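Local structure of N-acetylneuraminate epimerase (Escherichia coli, 2UVK) at residues G111-V116 with T203-G208; G193-N198 with L255-G260. The protein accelerates the interconversion of the alpha and beta anomers of the sialic acid N-acetylneuraminate, probably helping the bacterium compete for this sugar in its surroundings. All blocks are in the same frame, centred on the assembly; numbering follows the deposited sequence.

Contact 1. Residues G111-V116 with T203-G208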
ATOM      1  N   GLY B 111       4.342  12.042  -5.229  1.00  8.75           N
ATOM      2  CA  GLY B 111       4.939  11.619  -6.481  1.00  8.89           C
ATOM      3  C   GLY B 111       3.934  10.968  -7.412  1.00  9.14           C
ATOM      4  O   GLY B 111       4.283  10.537  -8.509  1.00 10.12           O
ATOM      5  N   HIS B 112       2.696  10.881  -6.963  1.00  8.63           N
ATOM      6  CA  HIS B 112       1.587  10.413  -7.782  1.00  8.85           C
ATOM      7  C   HIS B 112       1.262  11.445  -8.866  1.00  9.67           C
ATOM      8  O   HIS B 112       1.665  12.621  -8.828  1.00  9.14           O
ATOM      9  CB  HIS B 112       0.368  10.159  -6.910  1.00  9.30           C
ATOM     10  CG  HIS B 112      -0.080  11.360  -6.142  1.00  8.69           C
ATOM     11  ND1 HIS B 112       0.763  12.070  -5.304  1.00  9.60           N
ATOM     12  CD2 HIS B 112      -1.284  11.985  -6.091  1.00  8.76           C
ATOM     13  CE1 HIS B 112       0.095  13.088  -4.790  1.00  9.10           C
ATOM     14  NE2 HIS B 112      -1.150  13.048  -5.240  1.00  8.62           N
ATOM     15  N   VAL B 113       0.482  10.977  -9.837  1.00  9.20           N
ATOM     16  CA  VAL B 113      -0.163  11.877 -10.779  1.00  9.96           C
ATOM     17  C   VAL B 113      -1.668  11.848 -10.521  1.00  9.84           C
ATOM     18  O   VAL B 113      -2.180  10.955  -9.846  1.00 10.55           O
ATOM     19  CB  VAL B 113       0.132  11.487 -12.249  1.00 10.22           C
ATOM     20  CG1 VAL B 113       1.622  11.649 -12.555  1.00 10.73           C
ATOM     21  CG2 VAL B 113      -0.415  10.104 -12.567  1.00 12.19           C
ATOM     22  N   THR B 114      -2.376  12.833 -11.061  1.00  9.76           N
ATOM     23  CA  THR B 114      -3.837  12.806 -11.041  1.00 10.51           C
ATOM     24  C   THR B 114      -4.375  13.408 -12.326  1.00 11.35           C
ATOM     25  O   THR B 114      -3.853  14.409 -12.836  1.00 11.81           O
ATOM     26  CB  THR B 114      -4.367  13.567  -9.798  1.00  9.91           C
ATOM     27  OG1 THR B 114      -3.849  12.937  -8.626  1.00 10.43           O
ATOM     28  CG2 THR B 114      -5.878  13.560  -9.713  1.00 12.04           C
ATOM     29  N   PHE B 115      -5.381  12.729 -12.882  1.00 11.77           N
ATOM     30  CA  PHE B 115      -6.106  13.236 -14.051  1.00 13.22           C
ATOM     31  C   PHE B 115      -7.601  13.016 -13.879  1.00 13.92           C
ATOM     32  O   PHE B 115      -8.035  12.188 -13.086  1.00 13.61           O
ATOM     33  CB  PHE B 115      -5.593  12.592 -15.353  1.00 13.83           C
ATOM     34  CG  PHE B 115      -5.758  11.090 -15.429  1.00 14.72           C
ATOM     35  CD1 PHE B 115      -6.800  10.531 -16.141  1.00 14.41           C
ATOM     36  CD2 PHE B 115      -4.838  10.231 -14.836  1.00 14.74           C
ATOM     37  CE1 PHE B 115      -6.935   9.145 -16.249  1.00 15.77           C
ATOM     38  CE2 PHE B 115      -4.982   8.854 -14.940  1.00 14.70           C
ATOM     39  CZ  PHE B 115      -6.043   8.316 -15.642  1.00 15.02           C
ATOM     40  N   VAL B 116      -8.387  13.778 -14.646  1.00 15.25           N
ATOM     41  CA  VAL B 116      -9.849  13.686 -14.568  1.00 16.34           C
ATOM     42  C   VAL B 116     -10.344  12.914 -15.801  1.00 16.95           C
ATOM     43  O   VAL B 116      -9.973  13.236 -16.938  1.00 18.24           O
ATOM     44  CB  VAL B 116     -10.512  15.099 -14.492  1.00 16.38           C
ATOM     45  CG1 VAL B 116     -12.051  14.999 -14.451  1.00 17.26           C
ATOM     46  CG2 VAL B 116     -10.013  15.874 -13.249  1.00 16.65           C
ATOM     47  N   THR B 203      -4.801   8.684 -21.737  1.00 15.88           N
ATOM     48  CA  THR B 203      -3.910   9.355 -20.781  1.00 15.36           C
ATOM     49  C   THR B 203      -2.496   8.802 -20.967  1.00 14.94           C
ATOM     50  O   THR B 203      -2.306   7.611 -21.197  1.00 15.59           O
ATOM     51  CB  THR B 203      -4.389   9.087 -19.378  1.00 14.37           C
ATOM     52  OG1 THR B 203      -5.685   9.679 -19.216  1.00 17.67           O
ATOM     53  CG2 THR B 203      -3.376   9.645 -18.326  1.00 15.13           C
ATOM     54  N   TRP B 204      -1.513   9.691 -20.847  1.00 15.02           N
ATOM     55  CA  TRP B 204      -0.108   9.361 -20.988  1.00 14.31           C
ATOM     56  C   TRP B 204       0.641   9.661 -19.686  1.00 14.53           C
ATOM     57  O   TRP B 204       0.374  10.683 -19.070  1.00 14.18           O
ATOM     58  CB  TRP B 204       0.494  10.171 -22.131  1.00 16.33           C
ATOM     59  CG  TRP B 204      -0.158   9.891 -23.453  1.00 17.60           C
ATOM     60  CD1 TRP B 204       0.197   8.915 -24.319  1.00 19.97           C
ATOM     61  CD2 TRP B 204      -1.260  10.601 -24.058  1.00 17.24           C
ATOM     62  NE1 TRP B 204      -0.618   8.952 -25.420  1.00 19.08           N
ATOM     63  CE2 TRP B 204      -1.526   9.966 -25.289  1.00 19.98           C
ATOM     64  CE3 TRP B 204      -2.058  11.680 -23.677  1.00 18.71           C
ATOM     65  CZ2 TRP B 204      -2.544  10.397 -26.150  1.00 18.52           C
ATOM     66  CZ3 TRP B 204      -3.068  12.109 -24.538  1.00 19.16           C
ATOM     67  CH2 TRP B 204      -3.301  11.457 -25.758  1.00 18.82           C
ATOM     68  N   LEU B 205       1.537   8.749 -19.295  1.00 13.23           N
ATOM     69  CA  LEU B 205       2.396   8.839 -18.086  1.00 13.32           C
ATOM     70  C   LEU B 205       3.831   8.841 -18.568  1.00 13.21           C
ATOM     71  O   LEU B 205       4.308   7.841 -19.107  1.00 13.18           O
ATOM     72  CB  LEU B 205       2.158   7.650 -17.159  1.00 12.85           C
ATOM     73  CG  LEU B 205       0.720   7.357 -16.733  1.00 13.35           C
ATOM     74  CD1 LEU B 205       0.669   6.073 -15.884  1.00 13.62           C
ATOM     75  CD2 LEU B 205       0.136   8.523 -15.966  1.00 13.67           C
ATOM     76  N   ILE B 206       4.530   9.968 -18.412  1.00 13.91           N
ATOM     77  CA  ILE B 206       5.825  10.178 -19.024  1.00 14.34           C
ATOM     78  C   ILE B 206       6.953  10.219 -17.993  1.00 14.21           C
ATOM     79  O   ILE B 206       6.980  11.092 -17.114  1.00 13.79           O
ATOM     80  CB  ILE B 206       5.870  11.459 -19.900  1.00 14.24           C
ATOM     81  CG1 ILE B 206       4.686  11.496 -20.903  1.00 15.02           C
ATOM     82  CG2 ILE B 206       7.196  11.563 -20.600  1.00 16.00           C
ATOM     83  CD1 ILE B 206       4.475  12.820 -21.585  1.00 16.43           C
ATOM     84  N   ASN B 207       7.891   9.294 -18.131  1.00 14.04           N
ATOM     85  CA  ASN B 207       9.072   9.208 -17.301  1.00 13.51           C
ATOM     86  C   ASN B 207       8.727   9.076 -15.797  1.00 13.66           C
ATOM     87  O   ASN B 207       7.759   8.396 -15.467  1.00 13.04           O
ATOM     88  CB  ASN B 207      10.030  10.384 -17.583  1.00 13.79           C
ATOM     89  CG  ASN B 207      10.713  10.317 -18.939  1.00 14.72           C
ATOM     90  OD1 ASN B 207      10.234   9.683 -19.919  1.00 19.53           O
ATOM     91  ND2 ASN B 207      11.830  10.988 -19.015  1.00 14.12           N
ATOM     92  N   GLY B 208       9.492   9.726 -14.902  1.00 12.81           N
ATOM     93  CA  GLY B 208       9.342   9.511 -13.465  1.00 12.17           C
ATOM     94  C   GLY B 208      10.449   8.684 -12.844  1.00 13.23           C
ATOM     95  O   GLY B 208      11.216   7.994 -13.552  1.00 13.65           O
TER
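Thr203 lies against one face of the Phe115 ring, and this pair is the tight part of the contact between the first strand of one propeller blade and the second strand of the next. The threonine methyl CG2 stands 3.8 Å from the centroid of the Phe115 ring and only 8° off the ring normal, a CH-pi contact close to the middle of the face. Its hydroxyl shares that face but lies nearer the margin, with Thr203 OG1 3.3 Å from Phe115 CE1. The two side chains meet head-on from their respective strands. That of Phe115 already leaves its strand toward Thr203; chi1 of 61° then sets CG between the two backbone branches, and the ring presents a face. Asn198 hydrogen-bonds to Thr203 OG1, so the hydroxyl has a polar partner although it lies beside a ring. Tyr122, on the neighbouring strand of the same blade, meets the phenylalanine ring nearly parallel.

Two residues along, the fit is looser. Val113 and Leu205 cross at a slant and meet through one methyl each, Val113 CG2 to Leu205 CD2 at 3.8 Å; Leu205, whose CB does not point straight at Val113, makes the contact with the end of its chain. The partly exposed side belongs to Thr114 and Val116, which take no part in the interface.

Every touching residue is buried, and between these two segments the contact is methyl on ring, hydroxyl on ring margin and methyl on methyl. This suggests that, along these side chains, complementary shape and burial count for more than directed bonds.

Contact 2. Residues G193-N198 with L255-G260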
ATOM      1  N   GLY B 193       6.809  10.989  -9.707  1.00  9.50           N
ATOM      2  CA  GLY B 193       7.235  12.138 -10.477  1.00  9.90           C
ATOM      3  C   GLY B 193       7.120  12.024 -11.989  1.00  9.91           C
ATOM      4  O   GLY B 193       7.752  12.780 -12.722  1.00 10.77           O
ATOM      5  N   ALA B 194       6.275  11.110 -12.460  1.00 10.80           N
ATOM      6  CA  ALA B 194       5.929  11.087 -13.884  1.00 11.01           C
ATOM      7  C   ALA B 194       5.112  12.354 -14.186  1.00 11.74           C
ATOM      8  O   ALA B 194       4.537  12.982 -13.266  1.00 11.60           O
ATOM      9  CB  ALA B 194       5.143   9.837 -14.246  1.00 11.47           C
ATOM     10  N   ALA B 195       5.114  12.745 -15.454  1.00 12.43           N
ATOM     11  CA  ALA B 195       4.261  13.807 -15.946  1.00 12.32           C
ATOM     12  C   ALA B 195       3.050  13.146 -16.576  1.00 12.54           C
ATOM     13  O   ALA B 195       3.198  12.140 -17.280  1.00 15.26           O
ATOM     14  CB  ALA B 195       4.994  14.663 -16.946  1.00 13.23           C
ATOM     15  N   VAL B 196       1.867  13.671 -16.315  1.00 13.40           N
ATOM     16  CA  VAL B 196       0.619  13.129 -16.904  1.00 13.47           C
ATOM     17  C   VAL B 196      -0.011  14.101 -17.894  1.00 14.19           C
ATOM     18  O   VAL B 196       0.014  15.308 -17.693  1.00 14.73           O
ATOM     19  CB  VAL B 196      -0.400  12.740 -15.813  1.00 13.50           C
ATOM     20  CG1 VAL B 196      -0.799  13.933 -14.965  1.00 15.80           C
ATOM     21  CG2 VAL B 196      -1.661  12.065 -16.403  1.00 14.58           C
ATOM     22  N   VAL B 197      -0.557  13.547 -18.986  1.00 14.43           N
ATOM     23  CA  VAL B 197      -1.428  14.302 -19.882  1.00 15.15           C
ATOM     24  C   VAL B 197      -2.655  13.445 -20.187  1.00 15.77           C
ATOM     25  O   VAL B 197      -2.517  12.249 -20.393  1.00 16.23           O
ATOM     26  CB  VAL B 197      -0.737  14.705 -21.215  1.00 16.03           C
ATOM     27  CG1 VAL B 197      -1.730  15.475 -22.123  1.00 16.41           C
ATOM     28  CG2 VAL B 197       0.480  15.548 -20.977  1.00 18.02           C
ATOM     29  N   ASN B 198      -3.834  14.069 -20.194  1.00 16.82           N
ATOM     30  CA  ASN B 198      -5.096  13.394 -20.503  1.00 17.54           C
ATOM     31  C   ASN B 198      -5.801  14.129 -21.645  1.00 18.74           C
ATOM     32  O   ASN B 198      -5.863  15.345 -21.652  1.00 18.92           O
ATOM     33  CB  ASN B 198      -6.041  13.395 -19.285  1.00 17.89           C
ATOM     34  CG  ASN B 198      -7.463  12.999 -19.654  1.00 20.35           C
ATOM     35  OD1 ASN B 198      -8.337  13.871 -19.881  1.00 24.07           O
ATOM     36  ND2 ASN B 198      -7.701  11.693 -19.760  1.00 22.83           N
ATOM     37  N   LEU B 255       1.657  15.639 -28.135  1.00 26.07           N
ATOM     38  CA  LEU B 255       2.042  15.863 -26.714  1.00 25.01           C
ATOM     39  C   LEU B 255       3.301  16.736 -26.628  1.00 23.45           C
ATOM     40  O   LEU B 255       4.224  16.570 -27.418  1.00 23.76           O
ATOM     41  CB  LEU B 255       2.316  14.558 -25.964  1.00 26.00           C
ATOM     42  CG  LEU B 255       1.351  13.375 -26.000  1.00 27.83           C
ATOM     43  CD1 LEU B 255       2.012  12.220 -25.253  1.00 30.06           C
ATOM     44  CD2 LEU B 255       0.004  13.705 -25.402  1.00 29.38           C
ATOM     45  N   ILE B 256       3.323  17.659 -25.665  1.00 21.15           N
ATOM     46  CA  ILE B 256       4.510  18.449 -25.339  1.00 19.35           C
ATOM     47  C   ILE B 256       5.081  17.920 -24.015  1.00 19.28           C
ATOM     48  O   ILE B 256       4.337  17.825 -23.036  1.00 18.70           O
ATOM     49  CB  ILE B 256       4.180  19.931 -25.142  1.00 19.90           C
ATOM     50  CG1 ILE B 256       3.541  20.511 -26.396  1.00 19.41           C
ATOM     51  CG2 ILE B 256       5.457  20.716 -24.793  1.00 20.49           C
ATOM     52  CD1 ILE B 256       2.814  21.805 -26.140  1.00 19.66           C
ATOM     53  N   PHE B 257       6.358  17.538 -24.013  1.00 18.77           N
ATOM     54  CA  PHE B 257       7.080  17.137 -22.764  1.00 18.25           C
ATOM     55  C   PHE B 257       8.342  17.961 -22.654  1.00 17.98           C
ATOM     56  O   PHE B 257       9.194  17.930 -23.541  1.00 17.70           O
ATOM     57  CB  PHE B 257       7.449  15.654 -22.781  1.00 17.29           C
ATOM     58  CG  PHE B 257       8.129  15.149 -21.495  1.00 18.22           C
ATOM     59  CD1 PHE B 257       7.500  15.274 -20.280  1.00 16.66           C
ATOM     60  CD2 PHE B 257       9.360  14.487 -21.536  1.00 16.86           C
ATOM     61  CE1 PHE B 257       8.098  14.788 -19.102  1.00 16.09           C
ATOM     62  CE2 PHE B 257       9.966  14.017 -20.381  1.00 18.28           C
ATOM     63  CZ  PHE B 257       9.329  14.192 -19.142  1.00 15.21           C
ATOM     64  N   ALA B 258       8.465  18.692 -21.545  1.00 17.70           N
ATOM     65  CA  ALA B 258       9.561  19.650 -21.374  1.00 16.73           C
ATOM     66  C   ALA B 258      10.182  19.538 -19.986  1.00 16.09           C
ATOM     67  O   ALA B 258       9.514  19.271 -19.018  1.00 16.26           O
ATOM     68  CB  ALA B 258       9.088  21.067 -21.609  1.00 16.22           C
ATOM     69  N   GLY B 259      11.486  19.758 -19.938  1.00 15.98           N
ATOM     70  CA  GLY B 259      12.197  19.846 -18.665  1.00 15.00           C
ATOM     71  C   GLY B 259      12.243  18.555 -17.874  1.00 15.14           C
ATOM     72  O   GLY B 259      12.187  17.456 -18.429  1.00 14.99           O
ATOM     73  N   GLY B 260      12.322  18.690 -16.548  1.00 13.92           N
ATOM     74  CA  GLY B 260      12.561  17.569 -15.677  1.00 13.68           C
ATOM     75  C   GLY B 260      14.003  17.557 -15.210  1.00 14.18           C
ATOM     76  O   GLY B 260      14.838  18.288 -15.733  1.00 14.62           O
TER
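The ring of Phe257 turns its edge, not its face, to Ala195. The alanine methyl lies near the ring plane, with Ala195 CB 3.8 Å from Phe257 CE1, so one small group abuts one ring carbon. Phe257 does not set out straight at the opposing strand. With CG anti to the backbone N (chi1 -177°), the side chain extends until the CE1 margin arrives at the alanine, whose CB points across. Ile206, Val237 and Val243 also pack against this aromatic side chain.

Both strands belong to blades of the beta-propeller: 195-199, which falls in the fourth Kelch repeat, is the first strand of its four-stranded antiparallel sheet, and 254-262 is the second strand of the following one. Gly259 and Gly260, both at positive phi, come directly after the hydrophobic run of that second strand, consistent with the diglycine of the Kelch motif.

At the other end of the contact the orientation is of a different kind. Val197 and Leu255 both point toward the opposing strand, yet they run alongside one another, pointing contrary ways, and touch by their branches. A chi1 of 179° carries Val197 CG1 to within 4.1 Å of Leu255 CD2. Leu255 also leans on Trp204 and Trp292. The side chains of Phe257 and Glu209, the predicted proton acceptor, lie about 11 Å apart.

Overall arrangement
Contacts 1 and 2 are successive examples of one principle: at two successive blade boundaries the first strand of one blade packs on the second strand of the next. Both are buried near the middle of the chain, their centres 8 Å apart, and neither is touched by the other subunit of the homodimer. They share the blade containing 195-199 and 202-206, neighbouring strands joined by probable backbone hydrogen bonds. Backbone bonds also cross the boundaries at glycines, Gly111 with Gly193 and Gly193 with Gly245. Contact 1 sets a threonine over an aromatic face, whereas contact 2 is wholly apolar, with an aromatic edge against a methyl and two aliphatic side chains side by side.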